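PDB 6U8T: PfhB2 from Pasteurella multocida, which probably acts as a cysteine protease through its YopT-like toxin domain. Local coordinates for residues V167-F179 with F184-F198. The protein carries 1 engineered substitution. Numbering follows the deposited sequence.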
loop_
_atom_site.group_PDB
_atom_site.type_symbol
_atom_site.label_atom_id
_atom_site.label_comp_id
_atom_site.label_asym_id
_atom_site.label_seq_id
_atom_site.Cartn_x
_atom_site.Cartn_y
_atom_site.Cartn_z
ATOM N N VAL C 167 28.358 -3.125 8.554
ATOM C CA VAL C 167 28.942 -2.226 9.584
ATOM C C VAL C 167 30.290 -2.834 9.981
ATOM O O VAL C 167 30.302 -4.037 10.291
ATOM C CB VAL C 167 27.985 -2.077 10.781
ATOM C CG1 VAL C 167 28.522 -1.111 11.826
ATOM C CG2 VAL C 167 26.577 -1.691 10.331
ATOM N N GLN C 168 31.372 -2.062 9.892
ATOM C CA GLN C 168 32.728 -2.438 10.380
ATOM C C GLN C 168 33.264 -1.275 11.204
ATOM O O GLN C 168 33.643 -0.270 10.616
ATOM C CB GLN C 168 33.704 -2.734 9.239
ATOM C CG GLN C 168 33.363 -3.991 8.453
ATOM C CD GLN C 168 33.832 -3.939 7.010
ATOM O OE1 GLN C 168 33.783 -2.897 6.346
ATOM N NE2 GLN C 168 34.312 -5.070 6.512
ATOM N N GLY C 169 33.244 -1.405 12.528
ATOM C CA GLY C 169 33.520 -0.286 13.440
ATOM C C GLY C 169 32.605 0.869 13.130
ATOM O O GLY C 169 31.345 0.640 13.100
ATOM N N GLU C 170 33.186 2.029 12.818
ATOM C CA GLU C 170 32.433 3.291 12.540
ATOM C C GLU C 170 31.990 3.340 11.062
ATOM O O GLU C 170 31.125 4.168 10.723
ATOM C CB GLU C 170 33.263 4.500 13.021
ATOM C CG GLU C 170 33.007 4.885 14.491
ATOM C CD GLU C 170 31.528 4.973 14.927
ATOM O OE1 GLU C 170 30.803 5.875 14.410
ATOM O OE2 GLU C 170 31.078 4.109 15.766
ATOM N N LYS C 171 32.514 2.453 10.216
ATOM C CA LYS C 171 32.169 2.412 8.769
ATOM C C LYS C 171 30.796 1.755 8.585
ATOM O O LYS C 171 30.619 0.600 9.013
ATOM C CB LYS C 171 33.275 1.702 7.974
ATOM C CG LYS C 171 32.882 1.055 6.655
ATOM C CD LYS C 171 34.020 1.021 5.643
ATOM C CE LYS C 171 33.788 -0.002 4.552
ATOM N NZ LYS C 171 34.037 0.568 3.206
ATOM N N VAL C 172 29.879 2.461 7.930
ATOM C CA VAL C 172 28.538 1.934 7.534
ATOM C C VAL C 172 28.444 1.926 6.011
ATOM O O VAL C 172 28.601 2.991 5.401
ATOM C CB VAL C 172 27.383 2.741 8.154
ATOM C CG1 VAL C 172 26.050 2.066 7.882
ATOM C CG2 VAL C 172 27.575 2.952 9.645
ATOM N N VAL C 173 28.244 0.753 5.422
ATOM C CA VAL C 173 27.911 0.640 3.979
ATOM C C VAL C 173 26.431 0.279 3.889
ATOM O O VAL C 173 26.045 -0.725 4.473
ATOM C CB VAL C 173 28.810 -0.379 3.260
ATOM C CG1 VAL C 173 28.529 -0.395 1.773
ATOM C CG2 VAL C 173 30.279 -0.084 3.504
ATOM N N PHE C 174 25.624 1.106 3.217
ATOM C CA PHE C 174 24.163 0.914 3.061
ATOM C C PHE C 174 23.862 0.656 1.585
ATOM O O PHE C 174 24.380 1.393 0.744
ATOM C CB PHE C 174 23.424 2.140 3.588
ATOM C CG PHE C 174 21.924 2.031 3.494
ATOM C CD1 PHE C 174 21.239 1.113 4.265
ATOM C CD2 PHE C 174 21.204 2.838 2.638
ATOM C CE1 PHE C 174 19.857 1.006 4.183
ATOM C CE2 PHE C 174 19.830 2.706 2.525
ATOM C CZ PHE C 174 19.158 1.816 3.313
ATOM N N PHE C 175 23.092 -0.380 1.266
ATOM C CA PHE C 175 22.793 -0.756 -0.135
ATOM C C PHE C 175 21.285 -0.871 -0.303
ATOM O O PHE C 175 20.637 -1.639 0.438
ATOM C CB PHE C 175 23.520 -2.044 -0.540
ATOM C CG PHE C 175 23.128 -2.532 -1.911
ATOM C CD1 PHE C 175 23.603 -1.911 -3.058
ATOM C CD2 PHE C 175 22.240 -3.590 -2.055
ATOM C CE1 PHE C 175 23.208 -2.344 -4.314
ATOM C CE2 PHE C 175 21.858 -4.022 -3.319
ATOM C CZ PHE C 175 22.348 -3.408 -4.442
ATOM N N ASP C 176 20.757 -0.104 -1.251
ATOM C CA ASP C 176 19.329 -0.117 -1.654
ATOM C C ASP C 176 19.252 -0.415 -3.148
ATOM O O ASP C 176 19.590 0.426 -3.972
ATOM C CB ASP C 176 18.670 1.209 -1.296
ATOM C CG ASP C 176 17.173 1.207 -1.513
ATOM O OD1 ASP C 176 16.690 0.306 -2.236
ATOM O OD2 ASP C 176 16.507 2.056 -0.914
ATOM N N PRO C 177 18.816 -1.627 -3.537
ATOM C CA PRO C 177 18.766 -2.021 -4.940
ATOM C C PRO C 177 17.917 -1.084 -5.815
ATOM O O PRO C 177 17.980 -1.235 -7.018
ATOM C CB PRO C 177 18.124 -3.412 -4.957
ATOM C CG PRO C 177 17.976 -3.845 -3.530
ATOM C CD PRO C 177 18.365 -2.686 -2.640
ATOM N N ASN C 178 17.144 -0.188 -5.183
ATOM C CA ASN C 178 16.294 0.840 -5.850
ATOM C C ASN C 178 17.125 2.096 -6.174
ATOM O O ASN C 178 16.596 2.945 -6.914
ATOM C CB ASN C 178 15.116 1.279 -4.976
ATOM C CG ASN C 178 13.891 0.403 -5.125
ATOM O OD1 ASN C 178 13.928 -0.597 -5.861
ATOM N ND2 ASN C 178 12.818 0.762 -4.417
ATOM N N PHE C 179 18.316 2.253 -5.586
ATOM C CA PHE C 179 19.145 3.484 -5.730
ATOM C C PHE C 179 20.623 3.145 -5.939
ATOM O O PHE C 179 21.203 3.619 -6.928
ATOM C CB PHE C 179 18.951 4.408 -4.527
ATOM C CG PHE C 179 17.544 4.908 -4.366
ATOM C CD1 PHE C 179 17.042 5.906 -5.174
ATOM C CD2 PHE C 179 16.733 4.398 -3.379
ATOM C CE1 PHE C 179 15.754 6.384 -5.007
ATOM C CE2 PHE C 179 15.431 4.856 -3.211
ATOM C CZ PHE C 179 14.940 5.843 -4.036
ATOM N N PHE C 184 29.313 5.598 4.659
ATOM C CA PHE C 184 29.458 6.661 5.686
ATOM C C PHE C 184 30.625 6.301 6.593
ATOM O O PHE C 184 30.766 5.151 6.992
ATOM C CB PHE C 184 28.150 6.852 6.450
ATOM C CG PHE C 184 27.012 7.316 5.582
ATOM C CD1 PHE C 184 26.239 6.394 4.895
ATOM C CD2 PHE C 184 26.748 8.671 5.408
ATOM C CE1 PHE C 184 25.216 6.815 4.067
ATOM C CE2 PHE C 184 25.708 9.087 4.589
ATOM C CZ PHE C 184 24.951 8.156 3.919
ATOM N N PRO C 185 31.516 7.268 6.910
ATOM C CA PRO C 185 32.675 6.982 7.749
ATOM C C PRO C 185 32.393 6.955 9.261
ATOM O O PRO C 185 33.328 6.641 9.996
ATOM C CB PRO C 185 33.614 8.140 7.377
ATOM C CG PRO C 185 32.668 9.298 7.112
ATOM C CD PRO C 185 31.469 8.672 6.445
ATOM N N SER C 186 31.176 7.298 9.696
ATOM C CA SER C 186 30.721 7.248 11.116
ATOM C C SER C 186 29.244 6.813 11.198
ATOM O O SER C 186 28.495 7.050 10.226
ATOM C CB SER C 186 30.916 8.578 11.789
ATOM O OG SER C 186 29.926 9.509 11.364
ATOM N N HIS C 187 28.841 6.202 12.317
ATOM C CA HIS C 187 27.424 5.849 12.622
ATOM C C HIS C 187 26.579 7.118 12.632
ATOM O O HIS C 187 25.494 7.081 12.056
ATOM C CB HIS C 187 27.283 5.113 13.965
ATOM C CG HIS C 187 27.741 3.678 13.931
ATOM N ND1 HIS C 187 27.270 2.699 14.833
ATOM C CD2 HIS C 187 28.594 3.045 13.096
ATOM C CE1 HIS C 187 27.933 1.575 14.572
ATOM N NE2 HIS C 187 28.686 1.726 13.528
ATOM N N GLN C 188 27.061 8.185 13.264
ATOM C CA GLN C 188 26.323 9.474 13.410
ATOM C C GLN C 188 25.912 9.955 12.008
ATOM O O GLN C 188 24.730 10.307 11.810
ATOM C CB GLN C 188 27.194 10.511 14.129
ATOM C CG GLN C 188 26.463 11.396 15.130
ATOM C CD GLN C 188 25.288 12.065 14.482
ATOM O OE1 GLN C 188 24.180 11.537 14.489
ATOM N NE2 GLN C 188 25.561 13.146 13.775
ATOM N N LYS C 189 26.861 9.972 11.070
ATOM C CA LYS C 189 26.637 10.518 9.712
ATOM C C LYS C 189 25.566 9.682 8.997
ATOM O O LYS C 189 24.672 10.287 8.372
ATOM C CB LYS C 189 27.964 10.601 8.962
ATOM C CG LYS C 189 28.837 11.755 9.425
ATOM C CD LYS C 189 30.165 11.821 8.720
ATOM C CE LYS C 189 31.047 12.925 9.249
ATOM N NZ LYS C 189 32.477 12.558 9.146
ATOM N N PHE C 190 25.630 8.354 9.119
ATOM C CA PHE C 190 24.612 7.420 8.574
ATOM C C PHE C 190 23.239 7.671 9.218
ATOM O O PHE C 190 22.245 7.760 8.489
ATOM C CB PHE C 190 25.027 5.958 8.757
ATOM C CG PHE C 190 23.930 4.989 8.401
ATOM C CD1 PHE C 190 23.616 4.734 7.073
ATOM C CD2 PHE C 190 23.173 4.381 9.390
ATOM C CE1 PHE C 190 22.591 3.859 6.739
ATOM C CE2 PHE C 190 22.138 3.520 9.051
ATOM C CZ PHE C 190 21.858 3.249 7.731
ATOM N N GLU C 191 23.179 7.764 10.547
ATOM C CA GLU C 191 21.907 7.876 11.297
ATOM C C GLU C 191 21.204 9.178 10.902
ATOM O O GLU C 191 20.000 9.121 10.587
ATOM C CB GLU C 191 22.169 7.798 12.798
ATOM C CG GLU C 191 20.913 7.931 13.628
ATOM C CD GLU C 191 21.065 7.468 15.076
ATOM O OE1 GLU C 191 21.712 6.416 15.338
ATOM O OE2 GLU C 191 20.534 8.164 15.952
ATOM N N SER C 192 21.918 10.310 10.890
ATOM C CA SER C 192 21.343 11.634 10.532
ATOM C C SER C 192 20.827 11.602 9.095
ATOM O O SER C 192 19.702 12.009 8.891
ATOM C CB SER C 192 22.324 12.726 10.724
ATOM O OG SER C 192 22.818 12.635 12.036
ATOM N N TRP C 193 21.630 11.111 8.154
ATOM C CA TRP C 193 21.279 11.001 6.718
ATOM C C TRP C 193 20.033 10.141 6.544
ATOM O O TRP C 193 19.148 10.569 5.808
ATOM C CB TRP C 193 22.429 10.420 5.910
ATOM C CG TRP C 193 22.037 10.117 4.505
ATOM C CD1 TRP C 193 21.956 10.990 3.457
ATOM C CD2 TRP C 193 21.641 8.839 3.992
ATOM N NE1 TRP C 193 21.576 10.329 2.321
ATOM C CE2 TRP C 193 21.381 9.010 2.617
ATOM C CE3 TRP C 193 21.517 7.567 4.545
ATOM C CZ2 TRP C 193 21.002 7.953 1.800
ATOM C CZ3 TRP C 193 21.115 6.524 3.745
ATOM C CH2 TRP C 193 20.863 6.720 2.393
ATOM N N LEU C 194 19.973 8.976 7.184
ATOM C CA LEU C 194 18.848 8.029 7.063
ATOM C C LEU C 194 17.574 8.711 7.580
ATOM O O LEU C 194 16.559 8.680 6.847
ATOM C CB LEU C 194 19.147 6.749 7.843
ATOM C CG LEU C 194 18.273 5.555 7.459
ATOM C CD1 LEU C 194 18.642 5.040 6.076
ATOM C CD2 LEU C 194 18.375 4.429 8.462
ATOM N N LYS C 195 17.642 9.349 8.750
ATOM C CA LYS C 195 16.462 9.939 9.434
ATOM C C LYS C 195 16.061 11.266 8.780
ATOM O O LYS C 195 14.872 11.492 8.641
ATOM C CB LYS C 195 16.757 10.136 10.926
ATOM C CG LYS C 195 17.055 8.847 11.686
ATOM C CD LYS C 195 17.131 9.017 13.182
ATOM C CE LYS C 195 16.912 7.713 13.922
ATOM N NZ LYS C 195 17.119 7.871 15.381
ATOM N N GLU C 196 17.010 12.115 8.395
ATOM C CA GLU C 196 16.720 13.526 8.018
ATOM C C GLU C 196 16.590 13.672 6.501
ATOM O O GLU C 196 15.919 14.620 6.106
ATOM C CB GLU C 196 17.792 14.477 8.534
ATOM C CG GLU C 196 17.834 14.618 10.049
ATOM C CD GLU C 196 19.068 15.373 10.553
ATOM O OE1 GLU C 196 19.740 16.034 9.733
ATOM O OE2 GLU C 196 19.401 15.268 11.759
ATOM N N ALA C 197 17.173 12.773 5.699
ATOM C CA ALA C 197 17.257 12.920 4.229
ATOM C C ALA C 197 16.613 11.718 3.534
ATOM O O ALA C 197 15.595 11.909 2.858
ATOM C CB ALA C 197 18.688 13.107 3.815
ATOM N N PHE C 198 17.150 10.513 3.723
ATOM C CA PHE C 198 16.766 9.310 2.946
ATOM C C PHE C 198 15.303 8.945 3.205
ATOM O O PHE C 198 14.580 8.664 2.232
ATOM C CB PHE C 198 17.652 8.110 3.270
ATOM C CG PHE C 198 17.412 6.921 2.377
ATOM C CD1 PHE C 198 17.709 6.984 1.025
ATOM C CD2 PHE C 198 16.864 5.753 2.883
ATOM C CE1 PHE C 198 17.469 5.901 0.194
ATOM C CE2 PHE C 198 16.618 4.676 2.052
ATOM C CZ PHE C 198 16.936 4.748 0.714
HETATM O O HOH W 1 29.392 8.219 14.990
#
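F174 reaches from strand 171-176 into the aromatic row of helix 187-198. Its CB lies 3.7 Å from F190 CE1, and CG meets the same carbon. With CG anti to the backbone N (chi1 -179°), the ring reaches the F198 end of the helix: CD2 nears W193 CZ3 at 3.8 Å, CE2 lies 3.8 Å from F198 CE2, and CZ approaches L194 CD1. F174 turns its edge to the face of F198, whose own edge points at the face of F179, both offset edge-to-face; flat, apolar rings suit this buried interlock. Two residues earlier, V172, branched to touch two partners, sets CG1 over the face of F190 (CH-pi, 3.8 Å from the centroid) and CG2 against H187. V172 and F184 form an antiparallel hydrogen-bonded pair. S186 is the helix N-cap, its small hydroxyl accepting from K189 N. E170, folded back at chi2 (-47°), takes the H187 N-H at OE1 (2.9 Å, 168°) from above the carboxylate plane and lays OE2 over the imidazole face. H187 NE2 donates to G169 O (2.9 Å), in a type II' turn whose positive phi suits glycine. D176 OD2 lies 3.2 Å from F198 CZ and is hydrogen-bonded to Y204 OH; OD1 accepts from N178 N, an Asx turn, and H161 NE2. In this helix-on-hairpin packing, the H161-D176 pair is consistent with the His-Asp part of a papain-like site, C42 of the second subunit lying against P177.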